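Local coordinates for protein agmatinase (Burkholderia thailandensis, PDB 4DZ4) that probably hydrolyses agmatine to putrescine and urea, as a member of the arginase family with two manganese ions in each subunit, at residues B[91-95]-B[96-100]; B[140-143]-B[144-148]; B[308-311]-B[312-316]. All blocks are in the same frame, centred on the assembly; numbering follows the deposited sequence.

Interaction 1. Residues B[91-95]-B[96-100]; sequences DPFDD and LAVID. With EDO (1,2-ethanediol), chain T.
Phe93 reaches forward from the turn at residues 91-95 to meet Val98 at the start of the strand. Its CB passes 4.1 Å from the carbonyl O of Leu96. With CG beside the backbone N and anti to the carbonyl carbon (chi1 -50°), the ring leans toward the strand. CD1 then lies near both the Leu96 O and Val98 CG2, and CE1 comes to 3.8 Å from Val98 CG2. Both partners sit at the ring edge, in its plane, while Pro92 CG lies over the centre of one face, 3.9 Å above it; the ring also makes a cation-pi contact with Arg38. At the root of the side chain, the CA-H of Phe93 points at the Leu96 O, with CA to O 3.4 Å.

The turn is closed by Leu96 N, which donates to Pro92 O at 2.9 Å, with a bent N-H...O angle of 137°. Ahead of it, Asp91 OD1 accepts from Phe93 N at 2.8 Å, closing an Asx turn; the N-H comes in from above the carboxylate plane. Asp91 OD2 takes a hydrogen bond from O2 of 1,2-ethanediol at 2.9 Å, and another from Ser23.

Asp95 forms a salt bridge with Arg317 of helix 300-323. The turn delivers the chain into strand 98-103, which pairs with strand 49-54 in the sheet, while Leu313 of helix 300-323 packs over Phe93 and Val98.

Interaction 2. Residues B[140-143]-B[144-148]; sequences YITY and PLLIA
Tyr143 holds its ring over the end of Ile147, one turn further along the helix. The Ile147 CD1 methyl makes a CH-pi contact, 4.1 Å from the ring centroid and 17° off the normal, displaced toward the rim on the CZ and CE1 side. Two torsions bring them together: Tyr143 CG is anti to the backbone N (chi1 176°), and Ile147 CG1 lies beside its own backbone N. The phenol reaches beyond this overlap to Asp189, which takes part in a hydrogen bond with Tyr143 OH.

Pro144 fits into the first turn, where its ring nitrogen has no hydrogen to give. Its CD lies 3.8 Å from Tyr140 CE2, the two side chains crossing at about a right angle, and its CG packs 3.3 Å from the carbonyl O of Ile141. That same carbonyl accepts from Leu145 N at 3.1 Å. The next two carbonyls, of Thr142 and Tyr143, accept from Leu146 N and Ile147 N, giving the i to i+4 pattern of an alpha-helix.

Thr142 meets Leu146 through methyl groups, CG2 to CD1 at 4.0 Å. Its hydroxyl serves another purpose: OG1 is hydrogen-bonded to Asp287 OD2, in a buried place next to the manganese ligand His139. From that metal ligand the chain runs through a short 3-10 segment into this helix.

Helix 142-153 lies against the parallel sheet, with Thr142, Leu145 and Leu146 resting on Tyr242 of strand 240-246. Elsewhere Pro144 and Ile147 touch helix 114-126, and Tyr143 packs on helix 182-188.

Interaction 3. Residues B[308-311]-B[312-316]; sequences VACD and LLCLW
Four successive backbone hydrogen bonds join these two segments, each from the N-H of residue i+4 to the carbonyl of residue i, with Val308, Ala309, Cys310 and Asp311 as acceptors and Leu312, Leu313, Cys314 and Leu315 as donors. This is regular alpha-helix within helix 300-323, which packs on the parallel sheet of the arginase fold.

The Val308 and Leu312 side chains run alongside each other in the same direction, touching through Val308 CG1 and Leu312 CD1, 4.1 Å apart. The Leu312 side chain also follows the preceding turn, CG 3.4 Å from Val308 O, because its CG stands beside the backbone N (chi1 -67°). Leu313 and Leu315 repeat this arrangement, their CG atoms packing against the carbonyl O of Ala309 and of Asp311. Val308, Leu312 and Leu313 face the sheet: Val308 touches Val288 of strand 282-289, Leu312 touches Leu283 and Ala286 of the same strand as well as Leu133 of strand 131-136, and Leu313 also touches Leu133. Behind them, Val308 and Leu312 reach helix 268-276 too, at Leu272 and Val275.

Asp311 is the charged group in this buried turn, and both carboxylate oxygens have partners outside it. OD2 forms a salt bridge with Arg276 of helix 268-276, and OD1 accepts from the indole NE1 of Trp88. The arginine would be expected to stabilise the ionised form of the acid.

On another side of the helix, toward the loops carrying Met36, Pro85 and Trp88, the two cysteines come together without a disulfide: Cys310 SG lies 4.4 Å from Cys314 SG, a packing contact between sulfurs.

How the interactions relate
From the N terminus, interaction 1 comes first, closing a tight turn that leads into strand 98-103. Interaction 2 follows, winding the start of helix 142-153 just after the metal ligand His139, and interaction 3 lies well inside helix 300-323. The three are in series, with none nested or crossing. Interactions 1 and 3 nevertheless meet in space: Leu96 CD2 packs 3.4 Å from Leu313 O, and Leu96 CD1 lies near Trp316 O, so the late helix lies against the early turn. Interaction 2 touches neither; its centre is about 20 Å from that of interaction 3, on the opposite side of the chain's centre.

Interaction 1. Residues B[91-95]-B[96-100]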
ATOM      1  N   ASP B  91      -0.795  27.363 -23.920  1.00 20.44           N
ATOM      2  CA  ASP B  91      -1.725  27.207 -22.809  1.00 20.03           C
ATOM      3  C   ASP B  91      -3.104  27.137 -23.451  1.00 19.74           C
ATOM      4  O   ASP B  91      -3.568  28.131 -24.012  1.00 20.29           O
ATOM      5  CB  ASP B  91      -1.645  28.385 -21.834  1.00 20.67           C
ATOM      6  CG  ASP B  91      -2.666  28.270 -20.700  1.00 20.83           C
ATOM      7  OD1 ASP B  91      -3.597  27.450 -20.798  1.00 20.41           O
ATOM      8  OD2 ASP B  91      -2.496  28.973 -19.694  1.00 22.00           O
ATOM      9  N   PRO B  92      -3.760  25.967 -23.398  1.00 18.69           N
ATOM     10  CA  PRO B  92      -4.994  25.898 -24.161  1.00 18.88           C
ATOM     11  C   PRO B  92      -6.075  26.825 -23.622  1.00 18.95           C
ATOM     12  O   PRO B  92      -6.989  27.166 -24.365  1.00 19.57           O
ATOM     13  CB  PRO B  92      -5.419  24.424 -24.028  1.00 18.13           C
ATOM     14  CG  PRO B  92      -4.762  23.945 -22.779  1.00 17.56           C
ATOM     15  CD  PRO B  92      -3.472  24.706 -22.673  1.00 17.88           C
ATOM     16  N   PHE B  93      -5.962  27.246 -22.356  1.00 18.85           N
ATOM     17  CA  PHE B  93      -7.073  27.957 -21.713  1.00 18.54           C
ATOM     18  C   PHE B  93      -7.055  29.432 -22.043  1.00 19.55           C
ATOM     19  O   PHE B  93      -7.979  30.154 -21.696  1.00 19.80           O
ATOM     20  CB  PHE B  93      -7.108  27.676 -20.206  1.00 17.57           C
ATOM     21  CG  PHE B  93      -7.047  26.214 -19.903  1.00 16.72           C
ATOM     22  CD1 PHE B  93      -7.996  25.352 -20.453  1.00 16.39           C
ATOM     23  CD2 PHE B  93      -6.029  25.687 -19.122  1.00 16.36           C
ATOM     24  CE1 PHE B  93      -7.942  23.983 -20.215  1.00 15.99           C
ATOM     25  CE2 PHE B  93      -5.986  24.313 -18.852  1.00 16.07           C
ATOM     26  CZ  PHE B  93      -6.920  23.469 -19.421  1.00 15.57           C
ATOM     27  N   ASP B  94      -6.026  29.860 -22.770  1.00 20.41           N
ATOM     28  CA  ASP B  94      -5.993  31.240 -23.267  1.00 21.62           C
ATOM     29  C   ASP B  94      -7.048  31.479 -24.328  1.00 21.60           C
ATOM     30  O   ASP B  94      -7.521  32.610 -24.483  1.00 22.08           O
ATOM     31  CB  ASP B  94      -4.597  31.619 -23.749  1.00 23.23           C
ATOM     32  CG  ASP B  94      -3.664  31.921 -22.601  1.00 24.88           C
ATOM     33  OD1 ASP B  94      -4.161  32.266 -21.496  1.00 26.08           O
ATOM     34  OD2 ASP B  94      -2.436  31.795 -22.784  1.00 25.65           O
ATOM     35  N   ASP B  95      -7.426  30.439 -25.073  1.00 20.42           N
ATOM     36  CA  ASP B  95      -8.466  30.624 -26.072  1.00 20.80           C
ATOM     37  C   ASP B  95      -9.465  29.496 -26.214  1.00 19.22           C
ATOM     38  O   ASP B  95     -10.298  29.539 -27.111  1.00 19.27           O
ATOM     39  CB  ASP B  95      -7.886  31.053 -27.432  1.00 23.26           C
ATOM     40  CG  ASP B  95      -6.811  30.131 -27.924  1.00 24.67           C
ATOM     41  OD1 ASP B  95      -6.846  28.922 -27.613  1.00 24.90           O
ATOM     42  OD2 ASP B  95      -5.913  30.625 -28.640  1.00 27.45           O
ATOM     43  N   LEU B  96      -9.393  28.509 -25.310  1.00 17.58           N
ATOM     44  CA  LEU B  96     -10.427  27.491 -25.189  1.00 16.34           C
ATOM     45  C   LEU B  96     -11.021  27.592 -23.786  1.00 15.50           C
ATOM     46  O   LEU B  96     -10.300  27.470 -22.789  1.00 15.06           O
ATOM     47  CB  LEU B  96      -9.857  26.065 -25.374  1.00 15.82           C
ATOM     48  CG  LEU B  96     -10.859  24.895 -25.406  1.00 15.39           C
ATOM     49  CD1 LEU B  96     -11.630  24.804 -26.712  1.00 15.80           C
ATOM     50  CD2 LEU B  96     -10.150  23.556 -25.143  1.00 14.87           C
ATOM     51  N   ALA B  97     -12.337  27.788 -23.738  1.00 15.03           N
ATOM     52  CA  ALA B  97     -13.079  28.020 -22.492  1.00 14.51           C
ATOM     53  C   ALA B  97     -13.556  26.658 -21.966  1.00 13.60           C
ATOM     54  O   ALA B  97     -14.444  26.036 -22.535  1.00 13.48           O
ATOM     55  CB  ALA B  97     -14.254  28.957 -22.760  1.00 15.00           C
ATOM     56  N   VAL B  98     -12.908  26.215 -20.895  1.00 13.03           N
ATOM     57  CA  VAL B  98     -13.142  24.893 -20.294  1.00 12.44           C
ATOM     58  C   VAL B  98     -13.504  25.088 -18.838  1.00 12.34           C
ATOM     59  O   VAL B  98     -12.790  25.807 -18.127  1.00 12.82           O
ATOM     60  CB  VAL B  98     -11.878  24.017 -20.379  1.00 11.98           C
ATOM     61  CG1 VAL B  98     -12.145  22.600 -19.832  1.00 11.24           C
ATOM     62  CG2 VAL B  98     -11.376  23.926 -21.807  1.00 12.40           C
ATOM     63  N   ILE B  99     -14.592  24.454 -18.390  1.00 12.25           N
ATOM     64  CA  ILE B  99     -14.987  24.516 -16.986  1.00 12.10           C
ATOM     65  C   ILE B  99     -15.090  23.106 -16.412  1.00 11.67           C
ATOM     66  O   ILE B  99     -15.152  22.111 -17.167  1.00 11.51           O
ATOM     67  CB  ILE B  99     -16.328  25.248 -16.783  1.00 12.84           C
ATOM     68  CG1 ILE B  99     -17.479  24.416 -17.429  1.00 13.09           C
ATOM     69  CG2 ILE B  99     -16.197  26.667 -17.340  1.00 13.28           C
ATOM     70  CD1 ILE B  99     -18.913  24.800 -17.069  1.00 14.21           C
ATOM     71  N   ASP B 100     -15.082  23.034 -15.084  1.00 11.32           N
ATOM     72  CA  ASP B 100     -15.421  21.788 -14.381  1.00 11.14           C
ATOM     73  C   ASP B 100     -16.815  22.013 -13.753  1.00 11.92           C
ATOM     74  O   ASP B 100     -17.006  22.838 -12.858  1.00 11.66           O
ATOM     75  CB  ASP B 100     -14.327  21.451 -13.346  1.00 10.56           C
ATOM     76  CG  ASP B 100     -14.489  20.059 -12.738  1.00 10.09           C
ATOM     77  OD1 ASP B 100     -15.632  19.573 -12.687  1.00 10.01           O
ATOM     78  OD2 ASP B 100     -13.470  19.480 -12.294  1.00  9.78           O
TER
HETATM   79  C1  EDO T 405       0.755  26.825 -18.215  1.00 28.22           C
HETATM   80  O1  EDO T 405      -0.121  26.446 -19.291  1.00 26.47           O
HETATM   81  C2  EDO T 405      -0.007  27.583 -17.145  1.00 30.31           C
HETATM   82  O2  EDO T 405      -0.323  28.857 -17.725  1.00 34.84           O

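Interaction 2. Residues B[140-143]-B[144-148]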
ATOM      1  N   TYR B 140     -20.261   1.726 -18.363  1.00  9.45           N
ATOM      2  CA  TYR B 140     -21.689   1.803 -18.680  1.00  9.46           C
ATOM      3  C   TYR B 140     -22.095   3.249 -18.999  1.00  9.75           C
ATOM      4  O   TYR B 140     -22.987   3.479 -19.835  1.00  9.70           O
ATOM      5  CB  TYR B 140     -22.550   1.270 -17.531  1.00 10.12           C
ATOM      6  CG  TYR B 140     -24.022   1.451 -17.835  1.00 10.56           C
ATOM      7  CD1 TYR B 140     -24.706   0.517 -18.602  1.00 11.27           C
ATOM      8  CD2 TYR B 140     -24.710   2.593 -17.390  1.00 11.05           C
ATOM      9  CE1 TYR B 140     -26.052   0.698 -18.914  1.00 11.65           C
ATOM     10  CE2 TYR B 140     -26.048   2.792 -17.702  1.00 11.77           C
ATOM     11  CZ  TYR B 140     -26.713   1.825 -18.451  1.00 12.36           C
ATOM     12  OH  TYR B 140     -28.050   1.998 -18.771  1.00 13.86           O
ATOM     13  N   ILE B 141     -21.449   4.220 -18.344  1.00  9.17           N
ATOM     14  CA  ILE B 141     -21.880   5.633 -18.527  1.00  9.88           C
ATOM     15  C   ILE B 141     -21.888   6.068 -19.992  1.00 10.07           C
ATOM     16  O   ILE B 141     -22.665   6.956 -20.387  1.00 10.14           O
ATOM     17  CB  ILE B 141     -21.060   6.633 -17.666  1.00  9.62           C
ATOM     18  CG1 ILE B 141     -19.625   6.826 -18.218  1.00  9.48           C
ATOM     19  CG2 ILE B 141     -21.093   6.205 -16.178  1.00  9.90           C
ATOM     20  CD1 ILE B 141     -18.821   7.935 -17.530  1.00  9.53           C
ATOM     21  N   THR B 142     -21.031   5.456 -20.810  1.00  9.89           N
ATOM     22  CA  THR B 142     -20.918   5.874 -22.201  1.00 10.21           C
ATOM     23  C   THR B 142     -22.196   5.622 -23.031  1.00 10.56           C
ATOM     24  O   THR B 142     -22.485   6.362 -23.992  1.00 10.95           O
ATOM     25  CB  THR B 142     -19.700   5.227 -22.851  1.00  9.97           C
ATOM     26  OG1 THR B 142     -18.542   5.530 -22.058  1.00  9.61           O
ATOM     27  CG2 THR B 142     -19.491   5.772 -24.293  1.00 10.57           C
ATOM     28  N   TYR B 143     -22.971   4.620 -22.631  1.00 10.69           N
ATOM     29  CA  TYR B 143     -24.221   4.334 -23.323  1.00 11.04           C
ATOM     30  C   TYR B 143     -25.225   5.499 -23.186  1.00 11.12           C
ATOM     31  O   TYR B 143     -25.639   6.065 -24.191  1.00 11.65           O
ATOM     32  CB  TYR B 143     -24.776   2.972 -22.852  1.00 11.66           C
ATOM     33  CG  TYR B 143     -26.116   2.598 -23.408  1.00 12.78           C
ATOM     34  CD1 TYR B 143     -26.396   2.696 -24.790  1.00 13.30           C
ATOM     35  CD2 TYR B 143     -27.114   2.091 -22.562  1.00 13.65           C
ATOM     36  CE1 TYR B 143     -27.644   2.344 -25.291  1.00 14.24           C
ATOM     37  CE2 TYR B 143     -28.377   1.759 -23.056  1.00 14.55           C
ATOM     38  CZ  TYR B 143     -28.615   1.863 -24.433  1.00 15.12           C
ATOM     39  OH  TYR B 143     -29.847   1.499 -24.907  1.00 16.06           O
ATOM     40  N   PRO B 144     -25.594   5.906 -21.949  1.00 10.57           N
ATOM     41  CA  PRO B 144     -26.496   7.068 -21.932  1.00 11.00           C
ATOM     42  C   PRO B 144     -25.866   8.349 -22.489  1.00 10.98           C
ATOM     43  O   PRO B 144     -26.572   9.200 -23.052  1.00 11.40           O
ATOM     44  CB  PRO B 144     -26.838   7.251 -20.432  1.00 10.78           C
ATOM     45  CG  PRO B 144     -25.869   6.345 -19.689  1.00 10.28           C
ATOM     46  CD  PRO B 144     -25.562   5.223 -20.647  1.00 10.42           C
ATOM     47  N   LEU B 145     -24.536   8.470 -22.399  1.00 10.71           N
ATOM     48  CA  LEU B 145     -23.872   9.627 -22.997  1.00 11.10           C
ATOM     49  C   LEU B 145     -24.051   9.604 -24.510  1.00 11.69           C
ATOM     50  O   LEU B 145     -24.341  10.648 -25.109  1.00 12.01           O
ATOM     51  CB  LEU B 145     -22.377   9.667 -22.626  1.00 10.78           C
ATOM     52  CG  LEU B 145     -22.062   9.985 -21.145  1.00 10.57           C
ATOM     53  CD1 LEU B 145     -20.553   9.924 -20.908  1.00 10.16           C
ATOM     54  CD2 LEU B 145     -22.610  11.355 -20.704  1.00 11.60           C
ATOM     55  N   LEU B 146     -23.915   8.430 -25.122  1.00 11.55           N
ATOM     56  CA  LEU B 146     -24.129   8.297 -26.560  1.00 12.47           C
ATOM     57  C   LEU B 146     -25.584   8.595 -26.954  1.00 13.01           C
ATOM     58  O   LEU B 146     -25.845   9.180 -27.996  1.00 13.43           O
ATOM     59  CB  LEU B 146     -23.728   6.903 -27.048  1.00 12.24           C
ATOM     60  CG  LEU B 146     -22.223   6.645 -27.119  1.00 11.93           C
ATOM     61  CD1 LEU B 146     -22.011   5.155 -27.340  1.00 12.31           C
ATOM     62  CD2 LEU B 146     -21.528   7.486 -28.212  1.00 12.42           C
ATOM     63  N   ILE B 147     -26.531   8.166 -26.130  1.00 13.01           N
ATOM     64  CA  ILE B 147     -27.950   8.471 -26.392  1.00 13.41           C
ATOM     65  C   ILE B 147     -28.129   9.978 -26.535  1.00 13.94           C
ATOM     66  O   ILE B 147     -28.720  10.453 -27.512  1.00 14.37           O
ATOM     67  CB  ILE B 147     -28.876   7.905 -25.281  1.00 13.33           C
ATOM     68  CG1 ILE B 147     -28.897   6.371 -25.374  1.00 13.53           C
ATOM     69  CG2 ILE B 147     -30.291   8.490 -25.367  1.00 14.02           C
ATOM     70  CD1 ILE B 147     -29.523   5.689 -24.177  1.00 13.57           C
ATOM     71  N   ALA B 148     -27.598  10.730 -25.569  1.00 13.46           N
ATOM     72  CA  ALA B 148     -27.776  12.173 -25.547  1.00 14.38           C
ATOM     73  C   ALA B 148     -27.011  12.814 -26.712  1.00 14.73           C
ATOM     74  O   ALA B 148     -27.510  13.747 -27.356  1.00 15.78           O
ATOM     75  CB  ALA B 148     -27.293  12.724 -24.208  1.00 13.77           C
TER

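Interaction 3. Residues B[308-311]-B[312-316]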
ATOM      1  N   VAL B 308      -4.602  11.789 -20.898  1.00 10.00           N
ATOM      2  CA  VAL B 308      -5.528  11.536 -22.036  1.00 10.21           C
ATOM      3  C   VAL B 308      -6.530  12.689 -22.143  1.00 10.58           C
ATOM      4  O   VAL B 308      -6.719  13.260 -23.218  1.00 11.19           O
ATOM      5  CB  VAL B 308      -6.218  10.157 -21.941  1.00  9.72           C
ATOM      6  CG1 VAL B 308      -7.314   9.999 -23.028  1.00 10.14           C
ATOM      7  CG2 VAL B 308      -5.153   9.059 -22.047  1.00  9.74           C
ATOM      8  N   ALA B 309      -7.099  13.070 -21.005  1.00 10.58           N
ATOM      9  CA  ALA B 309      -8.113  14.129 -20.959  1.00 10.85           C
ATOM     10  C   ALA B 309      -7.484  15.450 -21.394  1.00 11.76           C
ATOM     11  O   ALA B 309      -8.103  16.221 -22.136  1.00 11.77           O
ATOM     12  CB  ALA B 309      -8.696  14.242 -19.542  1.00 10.79           C
ATOM     13  N   CYS B 310      -6.238  15.680 -20.987  1.00 12.10           N
ATOM     14  CA  CYS B 310      -5.560  16.927 -21.318  1.00 12.38           C
ATOM     15  C   CYS B 310      -5.337  16.992 -22.837  1.00 12.69           C
ATOM     16  O   CYS B 310      -5.628  18.010 -23.487  1.00 12.98           O
ATOM     17  CB  CYS B 310      -4.228  17.036 -20.556  1.00 12.49           C
ATOM     18  SG  CYS B 310      -3.189  18.435 -21.083  1.00 13.94           S
ATOM     19  N   ASP B 311      -4.882  15.891 -23.405  1.00 12.59           N
ATOM     20  CA  ASP B 311      -4.692  15.850 -24.857  1.00 13.21           C
ATOM     21  C   ASP B 311      -5.982  16.012 -25.648  1.00 13.41           C
ATOM     22  O   ASP B 311      -5.965  16.653 -26.700  1.00 14.03           O
ATOM     23  CB  ASP B 311      -3.896  14.605 -25.252  1.00 13.75           C
ATOM     24  CG  ASP B 311      -2.415  14.732 -24.863  1.00 14.49           C
ATOM     25  OD1 ASP B 311      -1.885  15.864 -24.886  1.00 15.67           O
ATOM     26  OD2 ASP B 311      -1.771  13.704 -24.546  1.00 14.68           O
ATOM     27  N   LEU B 312      -7.092  15.468 -25.141  1.00 12.50           N
ATOM     28  CA  LEU B 312      -8.407  15.713 -25.749  1.00 12.44           C
ATOM     29  C   LEU B 312      -8.755  17.211 -25.751  1.00 12.65           C
ATOM     30  O   LEU B 312      -9.212  17.747 -26.776  1.00 13.05           O
ATOM     31  CB  LEU B 312      -9.510  14.872 -25.058  1.00 11.80           C
ATOM     32  CG  LEU B 312      -9.346  13.356 -25.302  1.00 11.80           C
ATOM     33  CD1 LEU B 312     -10.187  12.566 -24.317  1.00 11.33           C
ATOM     34  CD2 LEU B 312      -9.731  13.007 -26.745  1.00 11.97           C
ATOM     35  N   LEU B 313      -8.537  17.895 -24.621  1.00 12.37           N
ATOM     36  CA  LEU B 313      -8.721  19.362 -24.597  1.00 12.77           C
ATOM     37  C   LEU B 313      -7.862  20.061 -25.658  1.00 13.82           C
ATOM     38  O   LEU B 313      -8.320  20.985 -26.308  1.00 14.32           O
ATOM     39  CB  LEU B 313      -8.415  19.977 -23.225  1.00 12.55           C
ATOM     40  CG  LEU B 313      -9.370  19.456 -22.136  1.00 11.89           C
ATOM     41  CD1 LEU B 313      -9.005  20.039 -20.776  1.00 12.24           C
ATOM     42  CD2 LEU B 313     -10.793  19.843 -22.486  1.00 12.15           C
ATOM     43  N   CYS B 314      -6.621  19.626 -25.804  1.00 13.74           N
ATOM     44  CA  CYS B 314      -5.718  20.284 -26.731  1.00 14.95           C
ATOM     45  C   CYS B 314      -6.175  20.079 -28.165  1.00 15.32           C
ATOM     46  O   CYS B 314      -6.050  20.992 -28.977  1.00 16.05           O
ATOM     47  CB  CYS B 314      -4.282  19.794 -26.492  1.00 15.18           C
ATOM     48  SG  CYS B 314      -3.566  20.412 -24.952  1.00 15.87           S
ATOM     49  N   LEU B 315      -6.717  18.893 -28.463  1.00 14.94           N
ATOM     50  CA  LEU B 315      -7.287  18.621 -29.790  1.00 15.51           C
ATOM     51  C   LEU B 315      -8.411  19.609 -30.077  1.00 16.03           C
ATOM     52  O   LEU B 315      -8.455  20.198 -31.164  1.00 17.22           O
ATOM     53  CB  LEU B 315      -7.797  17.198 -29.925  1.00 14.98           C
ATOM     54  CG  LEU B 315      -6.708  16.107 -29.978  1.00 15.04           C
ATOM     55  CD1 LEU B 315      -7.358  14.735 -29.863  1.00 14.89           C
ATOM     56  CD2 LEU B 315      -5.929  16.214 -31.279  1.00 16.03           C
ATOM     57  N   TRP B 316      -9.294  19.810 -29.097  1.00 15.22           N
ATOM     58  CA  TRP B 316     -10.343  20.820 -29.268  1.00 16.04           C
ATOM     59  C   TRP B 316      -9.832  22.242 -29.412  1.00 16.62           C
ATOM     60  O   TRP B 316     -10.399  23.016 -30.195  1.00 17.21           O
ATOM     61  CB  TRP B 316     -11.401  20.704 -28.173  1.00 15.63           C
ATOM     62  CG  TRP B 316     -12.370  19.561 -28.384  1.00 15.27           C
ATOM     63  CD1 TRP B 316     -13.081  19.223 -29.545  1.00 15.86           C
ATOM     64  CD2 TRP B 316     -12.804  18.575 -27.374  1.00 14.75           C
ATOM     65  NE1 TRP B 316     -13.882  18.117 -29.330  1.00 15.40           N
ATOM     66  CE2 TRP B 316     -13.772  17.686 -28.048  1.00 14.86           C
ATOM     67  CE3 TRP B 316     -12.493  18.350 -26.038  1.00 14.29           C
ATOM     68  CZ2 TRP B 316     -14.382  16.612 -27.386  1.00 14.31           C
ATOM     69  CZ3 TRP B 316     -13.116  17.266 -25.380  1.00 13.90           C
ATOM     70  CH2 TRP B 316     -14.064  16.444 -26.037  1.00 13.65           C
TER